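Local coordinates for protein alpha-rhamnosidase (Dictyoglomus thermophilum, PDB 6I60) that probably hydrolyses terminal non-reducing alpha-L-rhamnose residues from alpha-L-rhamnosides, as expected of a bacterial alpha-L-rhamnosidase, at residues V46-P51 with K336-I341; K377-T382 with E422-Y427; I767-T772 with D827-R832. One frame throughout, in Å; residues are numbered along the deposited sequence.

Contact 1 (V46-P51 with K336-I341)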
loop_
_atom_site.group_PDB
_atom_site.type_symbol
_atom_site.label_atom_id
_atom_site.label_comp_id
_atom_site.label_asym_id
_atom_site.label_seq_id
_atom_site.Cartn_x
_atom_site.Cartn_y
_atom_site.Cartn_z
ATOM N N VAL A 46 5.433 13.071 -14.836
ATOM C CA VAL A 46 6.098 11.829 -15.216
ATOM C C VAL A 46 7.586 12.119 -15.384
ATOM O O VAL A 46 7.986 12.867 -16.280
ATOM C CB VAL A 46 5.494 11.236 -16.493
ATOM C CG1 VAL A 46 5.931 9.792 -16.663
ATOM C CG2 VAL A 46 3.978 11.335 -16.453
ATOM N N ASP A 47 8.411 11.536 -14.513
ATOM C CA ASP A 47 9.856 11.666 -14.622
ATOM C C ASP A 47 10.518 10.449 -15.250
ATOM O O ASP A 47 11.675 10.542 -15.672
ATOM C CB ASP A 47 10.474 11.924 -13.242
ATOM C CG ASP A 47 10.655 13.403 -12.952
ATOM O OD1 ASP A 47 11.236 13.741 -11.897
ATOM O OD2 ASP A 47 10.214 14.229 -13.779
ATOM N N LYS A 48 9.814 9.323 -15.322
ATOM C CA LYS A 48 10.339 8.142 -15.995
ATOM C C LYS A 48 10.503 8.431 -17.482
ATOM O O LYS A 48 9.544 8.826 -18.153
ATOM C CB LYS A 48 9.402 6.954 -15.780
ATOM C CG LYS A 48 9.959 5.871 -14.875
ATOM C CD LYS A 48 9.254 4.544 -15.107
ATOM C CE LYS A 48 10.021 3.392 -14.475
ATOM N NZ LYS A 48 10.245 3.602 -13.016
ATOM N N LYS A 49 11.722 8.241 -17.997
ATOM C CA LYS A 49 11.963 8.462 -19.419
ATOM C C LYS A 49 11.186 7.471 -20.275
ATOM O O LYS A 49 10.810 7.789 -21.409
ATOM C CB LYS A 49 13.458 8.371 -19.724
ATOM C CG LYS A 49 14.309 9.361 -18.946
ATOM C CD LYS A 49 14.530 10.642 -19.733
ATOM C CE LYS A 49 15.346 11.648 -18.934
ATOM N NZ LYS A 49 16.757 11.208 -18.740
ATOM N N ASN A 50 10.931 6.269 -19.752
ATOM C CA ASN A 50 10.140 5.247 -20.431
ATOM C C ASN A 50 8.979 4.858 -19.522
ATOM O O ASN A 50 9.033 3.827 -18.836
ATOM C CB ASN A 50 10.992 4.031 -20.788
ATOM C CG ASN A 50 12.217 4.398 -21.598
ATOM O OD1 ASN A 50 13.157 5.005 -21.086
ATOM N ND2 ASN A 50 12.212 4.032 -22.875
ATOM N N PRO A 51 7.914 5.658 -19.487
ATOM C CA PRO A 51 6.767 5.328 -18.632
ATOM C C PRO A 51 6.028 4.096 -19.138
ATOM O O PRO A 51 6.271 3.581 -20.231
ATOM C CB PRO A 51 5.888 6.581 -18.712
ATOM C CG PRO A 51 6.273 7.232 -19.999
ATOM C CD PRO A 51 7.735 6.944 -20.184
ATOM N N LYS A 336 18.910 12.419 -5.022
ATOM C CA LYS A 336 18.426 12.836 -6.330
ATOM C C LYS A 336 16.937 13.143 -6.258
ATOM O O LYS A 336 16.158 12.394 -5.661
ATOM C CB LYS A 336 18.694 11.749 -7.372
ATOM C CG LYS A 336 20.127 11.236 -7.386
ATOM C CD LYS A 336 21.024 12.112 -8.245
ATOM C CE LYS A 336 22.367 12.351 -7.573
ATOM N NZ LYS A 336 22.242 13.236 -6.382
ATOM N N LEU A 337 16.542 14.258 -6.865
ATOM C CA LEU A 337 15.163 14.727 -6.802
ATOM C C LEU A 337 14.380 14.110 -7.956
ATOM O O LEU A 337 14.594 14.456 -9.121
ATOM C CB LEU A 337 15.112 16.252 -6.832
ATOM C CG LEU A 337 15.506 16.907 -5.503
ATOM C CD1 LEU A 337 17.002 17.189 -5.445
ATOM C CD2 LEU A 337 14.708 18.177 -5.253
ATOM N N TYR A 338 13.474 13.194 -7.624
ATOM C CA TYR A 338 12.682 12.442 -8.586
ATOM C C TYR A 338 11.201 12.714 -8.355
ATOM O O TYR A 338 10.795 13.238 -7.315
ATOM C CB TYR A 338 12.976 10.941 -8.469
ATOM C CG TYR A 338 12.671 10.131 -9.709
ATOM C CD1 TYR A 338 13.404 10.304 -10.875
ATOM C CD2 TYR A 338 11.659 9.179 -9.705
ATOM C CE1 TYR A 338 13.132 9.557 -12.008
ATOM C CE2 TYR A 338 11.379 8.427 -10.833
ATOM C CZ TYR A 338 12.119 8.620 -11.980
ATOM O OH TYR A 338 11.845 7.877 -13.103
ATOM N N SER A 339 10.386 12.346 -9.340
ATOM C CA SER A 339 8.934 12.510 -9.265
ATOM C C SER A 339 8.280 11.186 -9.646
ATOM O O SER A 339 8.106 10.890 -10.832
ATOM C CB SER A 339 8.455 13.641 -10.167
ATOM O OG SER A 339 7.053 13.814 -10.057
ATOM N N GLU A 340 7.916 10.397 -8.640
ATOM C CA GLU A 340 7.249 9.124 -8.863
ATOM C C GLU A 340 5.740 9.325 -8.892
ATOM O O GLU A 340 5.198 10.156 -8.157
ATOM C CB GLU A 340 7.624 8.117 -7.775
ATOM C CG GLU A 340 9.094 7.730 -7.766
ATOM C CD GLU A 340 9.315 6.305 -7.305
ATOM O OE1 GLU A 340 10.175 6.087 -6.425
ATOM O OE2 GLU A 340 8.625 5.400 -7.823
ATOM N N ILE A 341 5.069 8.564 -9.749
ATOM C CA ILE A 341 3.617 8.605 -9.872
ATOM C C ILE A 341 3.066 7.494 -8.987
ATOM O O ILE A 341 3.145 6.310 -9.326
ATOM C CB ILE A 341 3.162 8.456 -11.325
ATOM C CG1 ILE A 341 3.995 9.356 -12.242
ATOM C CG2 ILE A 341 1.683 8.787 -11.449
ATOM C CD1 ILE A 341 3.634 10.821 -12.157
#
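Asp47 and Lys48 meet Tyr338 and Ser339 at a seam between two beta domains: the loop joining strands 44-46 and 52-56 of the immunoglobulin-like N-terminal domain lies against the end of strand 336-338. The pieces bury 288 Å² between them. The geometry fits a CH-pi contact: Asp47 CB sits 4.0 Å from the centroid of the Tyr338 ring and 20° off its normal, hence over a face, displaced toward the rim. The Tyr338 ring swings opposite its main-chain nitrogen and beside its own carbonyl (chi1 -157°), which carries the hydroxyl on to Lys48, where OH lies 3.3 Å from CG of that lysine. With an alanine in place of Tyr338, Asp47 CB and the Lys48 chain would probably lose their cover and a gap would open between loop and strand. Asp47 OD1 stands 3.0 Å from Ser339 N; that carboxylate is hydrogen-bonded by Tyr229 OH through OD1 and by Met140 N through OD2, so both domains hold it. A looser apolar touch, Val46 CG2 to Ile341 CD1 at 4.3 Å, extends the seam. Strand 336-338 is an edge strand of its sheet and runs parallel to strand 226-233, while strand 44-46 is an edge strand too and lies next to strand 133-137; helix 524-535 approaches as well, its Arg528 touching Lys48 and its Lys529 touching Glu340.

Contact 2 (K377-T382 with E422-Y427)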
loop_
_atom_site.group_PDB
_atom_site.type_symbol
_atom_site.label_atom_id
_atom_site.label_comp_id
_atom_site.label_asym_id
_atom_site.label_seq_id
_atom_site.Cartn_x
_atom_site.Cartn_y
_atom_site.Cartn_z
ATOM N N LYS A 377 -10.722 17.526 13.700
ATOM C CA LYS A 377 -10.962 18.954 13.556
ATOM C C LYS A 377 -11.912 19.395 14.657
ATOM O O LYS A 377 -12.975 18.790 14.841
ATOM C CB LYS A 377 -11.547 19.286 12.181
ATOM C CG LYS A 377 -12.033 20.720 12.055
ATOM C CD LYS A 377 -12.400 21.056 10.622
ATOM C CE LYS A 377 -13.777 21.690 10.546
ATOM N NZ LYS A 377 -14.838 20.680 10.308
ATOM N N ILE A 378 -11.528 20.433 15.390
ATOM C CA ILE A 378 -12.316 20.930 16.510
ATOM C C ILE A 378 -12.915 22.278 16.135
ATOM O O ILE A 378 -12.321 23.063 15.387
ATOM C CB ILE A 378 -11.474 21.028 17.803
ATOM C CG1 ILE A 378 -12.379 21.176 19.029
ATOM C CG2 ILE A 378 -10.469 22.175 17.724
ATOM C CD1 ILE A 378 -11.623 21.229 20.338
ATOM N N LYS A 379 -14.121 22.527 16.637
ATOM C CA LYS A 379 -14.793 23.814 16.501
ATOM C C LYS A 379 -14.914 24.427 17.888
ATOM O O LYS A 379 -15.443 23.789 18.805
ATOM C CB LYS A 379 -16.170 23.655 15.853
ATOM C CG LYS A 379 -16.155 22.964 14.498
ATOM C CD LYS A 379 -17.565 22.833 13.932
ATOM C CE LYS A 379 -17.561 22.146 12.575
ATOM N NZ LYS A 379 -18.528 21.013 12.520
ATOM N N VAL A 380 -14.412 25.648 18.047
ATOM C CA VAL A 380 -14.400 26.313 19.343
ATOM C C VAL A 380 -15.106 27.657 19.223
ATOM O O VAL A 380 -15.132 28.280 18.157
ATOM C CB VAL A 380 -12.963 26.489 19.886
ATOM C CG1 VAL A 380 -12.155 25.221 19.668
ATOM C CG2 VAL A 380 -12.278 27.674 19.229
ATOM N N ARG A 381 -15.702 28.091 20.335
ATOM C CA ARG A 381 -16.352 29.399 20.436
ATOM C C ARG A 381 -15.978 29.964 21.802
ATOM O O ARG A 381 -16.519 29.533 22.824
ATOM C CB ARG A 381 -17.864 29.293 20.274
ATOM C CG ARG A 381 -18.322 28.719 18.944
ATOM C CD ARG A 381 -19.729 28.155 19.048
ATOM N NE ARG A 381 -19.803 26.780 18.568
ATOM C CZ ARG A 381 -20.210 26.434 17.351
ATOM N NH1 ARG A 381 -20.583 27.368 16.485
ATOM N NH2 ARG A 381 -20.244 25.157 16.999
ATOM N N THR A 382 -15.059 30.918 21.819
ATOM C CA THR A 382 -14.507 31.342 23.101
ATOM C C THR A 382 -14.538 32.848 23.317
ATOM O O THR A 382 -14.799 33.287 24.441
ATOM C CB THR A 382 -13.062 30.833 23.239
ATOM O OG1 THR A 382 -12.414 31.515 24.320
ATOM C CG2 THR A 382 -12.288 31.071 21.952
ATOM N N GLU A 422 -12.012 34.840 18.427
ATOM C CA GLU A 422 -12.750 35.466 17.340
ATOM C C GLU A 422 -14.198 34.993 17.272
ATOM O O GLU A 422 -14.850 35.160 16.233
ATOM C CB GLU A 422 -12.047 35.204 16.008
ATOM C CG GLU A 422 -10.529 35.239 16.094
ATOM C CD GLU A 422 -9.890 35.823 14.849
ATOM O OE1 GLU A 422 -9.160 36.831 14.969
ATOM O OE2 GLU A 422 -10.117 35.274 13.750
ATOM N N GLY A 423 -14.713 34.405 18.352
ATOM C CA GLY A 423 -16.067 33.905 18.412
ATOM C C GLY A 423 -16.269 32.535 17.792
ATOM O O GLY A 423 -17.142 31.786 18.242
ATOM N N TYR A 424 -15.495 32.192 16.766
ATOM C CA TYR A 424 -15.586 30.872 16.145
ATOM C C TYR A 424 -14.256 30.565 15.479
ATOM O O TYR A 424 -13.791 31.345 14.640
ATOM C CB TYR A 424 -16.727 30.813 15.127
ATOM C CG TYR A 424 -16.806 29.495 14.388
ATOM C CD1 TYR A 424 -17.378 28.378 14.983
ATOM C CD2 TYR A 424 -16.298 29.364 13.100
ATOM C CE1 TYR A 424 -17.448 27.169 14.315
ATOM C CE2 TYR A 424 -16.364 28.159 12.426
ATOM C CZ TYR A 424 -16.941 27.067 13.040
ATOM O OH TYR A 424 -17.013 25.865 12.376
ATOM N N GLU A 425 -13.647 29.438 15.845
ATOM C CA GLU A 425 -12.377 29.022 15.270
ATOM C C GLU A 425 -12.405 27.523 14.998
ATOM O O GLU A 425 -13.132 26.771 15.650
ATOM C CB GLU A 425 -11.194 29.361 16.193
ATOM C CG GLU A 425 -11.015 30.845 16.479
ATOM C CD GLU A 425 -10.450 31.110 17.863
ATOM O OE1 GLU A 425 -9.319 30.657 18.141
ATOM O OE2 GLU A 425 -11.137 31.768 18.672
ATOM N N GLU A 426 -11.603 27.104 14.022
ATOM C CA GLU A 426 -11.429 25.698 13.688
ATOM C C GLU A 426 -9.944 25.380 13.620
ATOM O O GLU A 426 -9.129 26.230 13.251
ATOM C CB GLU A 426 -12.098 25.343 12.354
ATOM C CG GLU A 426 -13.602 25.551 12.330
ATOM C CD GLU A 426 -14.212 25.182 10.995
ATOM O OE1 GLU A 426 -15.412 25.460 10.786
ATOM O OE2 GLU A 426 -13.488 24.614 10.152
ATOM N N TYR A 427 -9.593 24.147 13.978
ATOM C CA TYR A 427 -8.196 23.736 13.958
ATOM C C TYR A 427 -8.084 22.264 13.593
ATOM O O TYR A 427 -8.818 21.429 14.130
ATOM C CB TYR A 427 -7.523 23.985 15.312
ATOM C CG TYR A 427 -6.242 23.200 15.482
ATOM C CD1 TYR A 427 -5.120 23.493 14.718
ATOM C CD2 TYR A 427 -6.157 22.157 16.394
ATOM C CE1 TYR A 427 -3.951 22.776 14.861
ATOM C CE2 TYR A 427 -4.990 21.435 16.544
ATOM C CZ TYR A 427 -3.890 21.749 15.776
ATOM O OH TYR A 427 -2.723 21.035 15.919
HETATM O O HOH W 1 -13.789 31.134 19.031
#
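Ile378 and Val380 pair with Tyr427 and Glu425 at a sheet edge in the concanavalin-like domain, as two antiparallel hydrogen-bonded pairs whose short strand axes lie 4.9 Å apart at 163°. Four backbone bonds define the register, from Val380 N to Glu425 O at 2.9 Å, close to straight, to Tyr427 N to Ile378 O at 3.3 Å; Lys379 and Glu426 form the non-hydrogen-bonded pair between them. One water continues this network beyond the strand end, donating to Val380 O and Glu425 OE2 (2.8 Å) and accepting from Thr382 N; Glu425 OE1 is hydrogen-bonded to Tyr417 OH. Apolar contact is modest: Val380 CG2 lies 3.6 Å from Glu425 CB. On the face bearing Lys379, the Tyr424 ring runs alongside both Lys379 and Arg381. The Arg381 guanidinium has Tyr424 CD1 over one face, 3.7 Å from NH1, with the planes 46° apart. Among the charges, Lys377 NZ stays 4.2 Å from Glu426 OE2, beyond a salt bridge, and makes its ion pair with Glu454. Strand 425-427 is an edge strand of a four-stranded antiparallel sheet, with strand 375-380 between it and strand 453-458, while Ile378 and Val380 pack on Ile389 of strand 388-394.

Contact 3 (I767-T772 with D827-R832)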
loop_
_atom_site.group_PDB
_atom_site.type_symbol
_atom_site.label_atom_id
_atom_site.label_comp_id
_atom_site.label_asym_id
_atom_site.label_seq_id
_atom_site.Cartn_x
_atom_site.Cartn_y
_atom_site.Cartn_z
ATOM N N ILE A 767 -0.666 -21.368 6.348
ATOM C CA ILE A 767 -1.344 -22.531 6.914
ATOM C C ILE A 767 -2.699 -22.756 6.249
ATOM O O ILE A 767 -3.093 -23.899 5.995
ATOM C CB ILE A 767 -1.477 -22.386 8.441
ATOM C CG1 ILE A 767 -2.195 -23.601 9.032
ATOM C CG2 ILE A 767 -2.200 -21.099 8.803
ATOM C CD1 ILE A 767 -1.709 -23.987 10.411
ATOM N N PHE A 768 -3.430 -21.680 5.946
ATOM C CA PHE A 768 -4.756 -21.845 5.360
ATOM C C PHE A 768 -4.670 -22.403 3.945
ATOM O O PHE A 768 -5.498 -23.231 3.547
ATOM C CB PHE A 768 -5.506 -20.515 5.368
ATOM C CG PHE A 768 -5.821 -20.011 6.743
ATOM C CD1 PHE A 768 -6.899 -20.515 7.447
ATOM C CD2 PHE A 768 -5.034 -19.040 7.334
ATOM C CE1 PHE A 768 -7.189 -20.057 8.717
ATOM C CE2 PHE A 768 -5.319 -18.576 8.602
ATOM C CZ PHE A 768 -6.398 -19.085 9.295
ATOM N N ASP A 769 -3.674 -21.963 3.172
ATOM C CA ASP A 769 -3.508 -22.477 1.817
ATOM C C ASP A 769 -3.007 -23.917 1.815
ATOM O O ASP A 769 -3.331 -24.681 0.899
ATOM C CB ASP A 769 -2.553 -21.580 1.030
ATOM C CG ASP A 769 -3.175 -20.244 0.667
ATOM O OD1 ASP A 769 -4.341 -20.230 0.218
ATOM O OD2 ASP A 769 -2.496 -19.206 0.825
ATOM N N VAL A 770 -2.222 -24.306 2.821
ATOM C CA VAL A 770 -1.705 -25.671 2.873
ATOM C C VAL A 770 -2.844 -26.663 3.081
ATOM O O VAL A 770 -2.950 -27.668 2.367
ATOM C CB VAL A 770 -0.631 -25.802 3.970
ATOM C CG1 VAL A 770 -0.480 -27.255 4.395
ATOM C CG2 VAL A 770 0.701 -25.252 3.481
ATOM N N LEU A 771 -3.717 -26.395 4.057
ATOM C CA LEU A 771 -4.851 -27.286 4.289
ATOM C C LEU A 771 -5.815 -27.289 3.110
ATOM O O LEU A 771 -6.404 -28.329 2.797
ATOM C CB LEU A 771 -5.588 -26.890 5.571
ATOM C CG LEU A 771 -4.740 -26.489 6.779
ATOM C CD1 LEU A 771 -5.591 -25.774 7.818
ATOM C CD2 LEU A 771 -4.049 -27.698 7.386
ATOM N N THR A 772 -5.986 -26.146 2.443
ATOM C CA THR A 772 -6.892 -26.094 1.302
ATOM C C THR A 772 -6.335 -26.871 0.115
ATOM O O THR A 772 -7.085 -27.552 -0.596
ATOM C CB THR A 772 -7.162 -24.641 0.914
ATOM O OG1 THR A 772 -7.596 -23.910 2.069
ATOM C CG2 THR A 772 -8.237 -24.567 -0.161
ATOM N N ASP A 827 -7.138 -12.348 4.811
ATOM C CA ASP A 827 -8.086 -11.755 3.875
ATOM C C ASP A 827 -7.844 -12.236 2.451
ATOM O O ASP A 827 -8.784 -12.304 1.652
ATOM C CB ASP A 827 -8.014 -10.232 3.940
ATOM C CG ASP A 827 -9.339 -9.579 3.618
ATOM O OD1 ASP A 827 -10.321 -9.841 4.346
ATOM O OD2 ASP A 827 -9.402 -8.812 2.633
ATOM N N ALA A 828 -6.597 -12.572 2.115
ATOM C CA ALA A 828 -6.326 -13.168 0.812
ATOM C C ALA A 828 -6.962 -14.546 0.690
ATOM O O ALA A 828 -7.391 -14.936 -0.401
ATOM C CB ALA A 828 -4.820 -13.253 0.572
ATOM N N TRP A 829 -7.034 -15.291 1.795
ATOM C CA TRP A 829 -7.683 -16.596 1.769
ATOM C C TRP A 829 -9.180 -16.472 1.515
ATOM O O TRP A 829 -9.776 -17.355 0.887
ATOM C CB TRP A 829 -7.418 -17.334 3.081
ATOM C CG TRP A 829 -7.895 -18.752 3.090
ATOM C CD1 TRP A 829 -7.379 -19.795 2.381
ATOM C CD2 TRP A 829 -8.986 -19.283 3.851
ATOM N NE1 TRP A 829 -8.082 -20.944 2.650
ATOM C CE2 TRP A 829 -9.074 -20.657 3.550
ATOM C CE3 TRP A 829 -9.899 -18.730 4.755
ATOM C CZ2 TRP A 829 -10.037 -21.486 4.121
ATOM C CZ3 TRP A 829 -10.853 -19.557 5.323
ATOM C CH2 TRP A 829 -10.915 -20.919 5.004
ATOM N N PHE A 830 -9.802 -15.387 1.985
ATOM C CA PHE A 830 -11.229 -15.193 1.751
ATOM C C PHE A 830 -11.525 -15.005 0.268
ATOM O O PHE A 830 -12.554 -15.476 -0.231
ATOM C CB PHE A 830 -11.737 -13.991 2.548
ATOM C CG PHE A 830 -11.585 -14.137 4.033
ATOM C CD1 PHE A 830 -11.595 -15.388 4.628
ATOM C CD2 PHE A 830 -11.437 -13.018 4.838
ATOM C CE1 PHE A 830 -11.460 -15.521 5.998
ATOM C CE2 PHE A 830 -11.301 -13.143 6.206
ATOM C CZ PHE A 830 -11.312 -14.397 6.788
ATOM N N TYR A 831 -10.635 -14.319 -0.452
ATOM C CA TYR A 831 -10.849 -14.070 -1.873
ATOM C C TYR A 831 -10.591 -15.320 -2.707
ATOM O O TYR A 831 -11.408 -15.686 -3.560
ATOM C CB TYR A 831 -9.946 -12.929 -2.346
ATOM C CG TYR A 831 -10.440 -11.541 -2.009
ATOM C CD1 TYR A 831 -10.105 -10.938 -0.806
ATOM C CD2 TYR A 831 -11.226 -10.826 -2.904
ATOM C CE1 TYR A 831 -10.547 -9.664 -0.497
ATOM C CE2 TYR A 831 -11.673 -9.552 -2.603
ATOM C CZ TYR A 831 -11.330 -8.977 -1.399
ATOM O OH TYR A 831 -11.770 -7.712 -1.094
ATOM N N ARG A 832 -9.460 -15.990 -2.468
ATOM C CA ARG A 832 -9.006 -17.051 -3.360
ATOM C C ARG A 832 -9.680 -18.391 -3.082
ATOM O O ARG A 832 -9.793 -19.216 -3.996
ATOM C CB ARG A 832 -7.487 -17.210 -3.252
ATOM C CG ARG A 832 -6.699 -15.924 -3.454
ATOM C CD ARG A 832 -5.195 -16.153 -3.320
ATOM N NE ARG A 832 -4.882 -17.348 -2.539
ATOM C CZ ARG A 832 -4.256 -18.417 -3.022
ATOM N NH1 ARG A 832 -3.868 -18.448 -4.291
ATOM N NH2 ARG A 832 -4.018 -19.459 -2.236
#
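Trp829 reaches across from helix 826-835 to Phe768, Asp769 and Thr772 of helix 761-773, both in the six-hairpin glycosidase domain. With chi1 at -173°, trans to the main-chain nitrogen, its indole extends toward the other helix. Phe768 CB lies over one indole face in a CH-pi contact, 3.6 Å from the centroid of the five-membered ring and 11° off its normal; the Phe768 ring meets the six-membered ring obliquely. At the indole edge, NE1 donates in the ring plane to Thr772 OG1 at 3.1 Å. Asp769 also comes to that edge, but its chief partner is Arg832, whose NH2 forms a salt bridge to OD1 at 2.6 Å. That bond is weak in angle, carboxylate and guanidinium planes are 88° apart, and NH2 alone bonds to OD1 (Arg832 NE is 4.0 Å from it), so the bridge is single. Ala780 and Val784 of helix 777-784 touch both Phe768 and Trp829. Thr772 OG1 in turn donates to Phe768 O at 2.7 Å, and Thr772 N reaches the same oxygen from the opposite face of its carbonyl. The buried indole N-H is thus satisfied by a hydroxyl whose own hydrogen is committed to a backbone oxygen, which probably fixes its rotation.

The three contacts hold different elements and follow one another along the chain without touching. Contact 3 is the buried one, a helix-to-helix meeting in which an indole and one ion pair do the work of joining. Contacts 1 and 2 are both partly buried, yet differ in kind: contact 1 is a side-chain seam between separate beta domains, whereas contact 2 lies within one sheet of the concanavalin-like range, is secured mainly by backbone bonds, and has charged and tyrosine side chains exposed to solvent. Contact 2 is also the most peripheral, its centre about 35 Å from the centre of the chain, against about 19 and 21 Å for the centres of contacts 1 and 3, which lie on opposite sides of it.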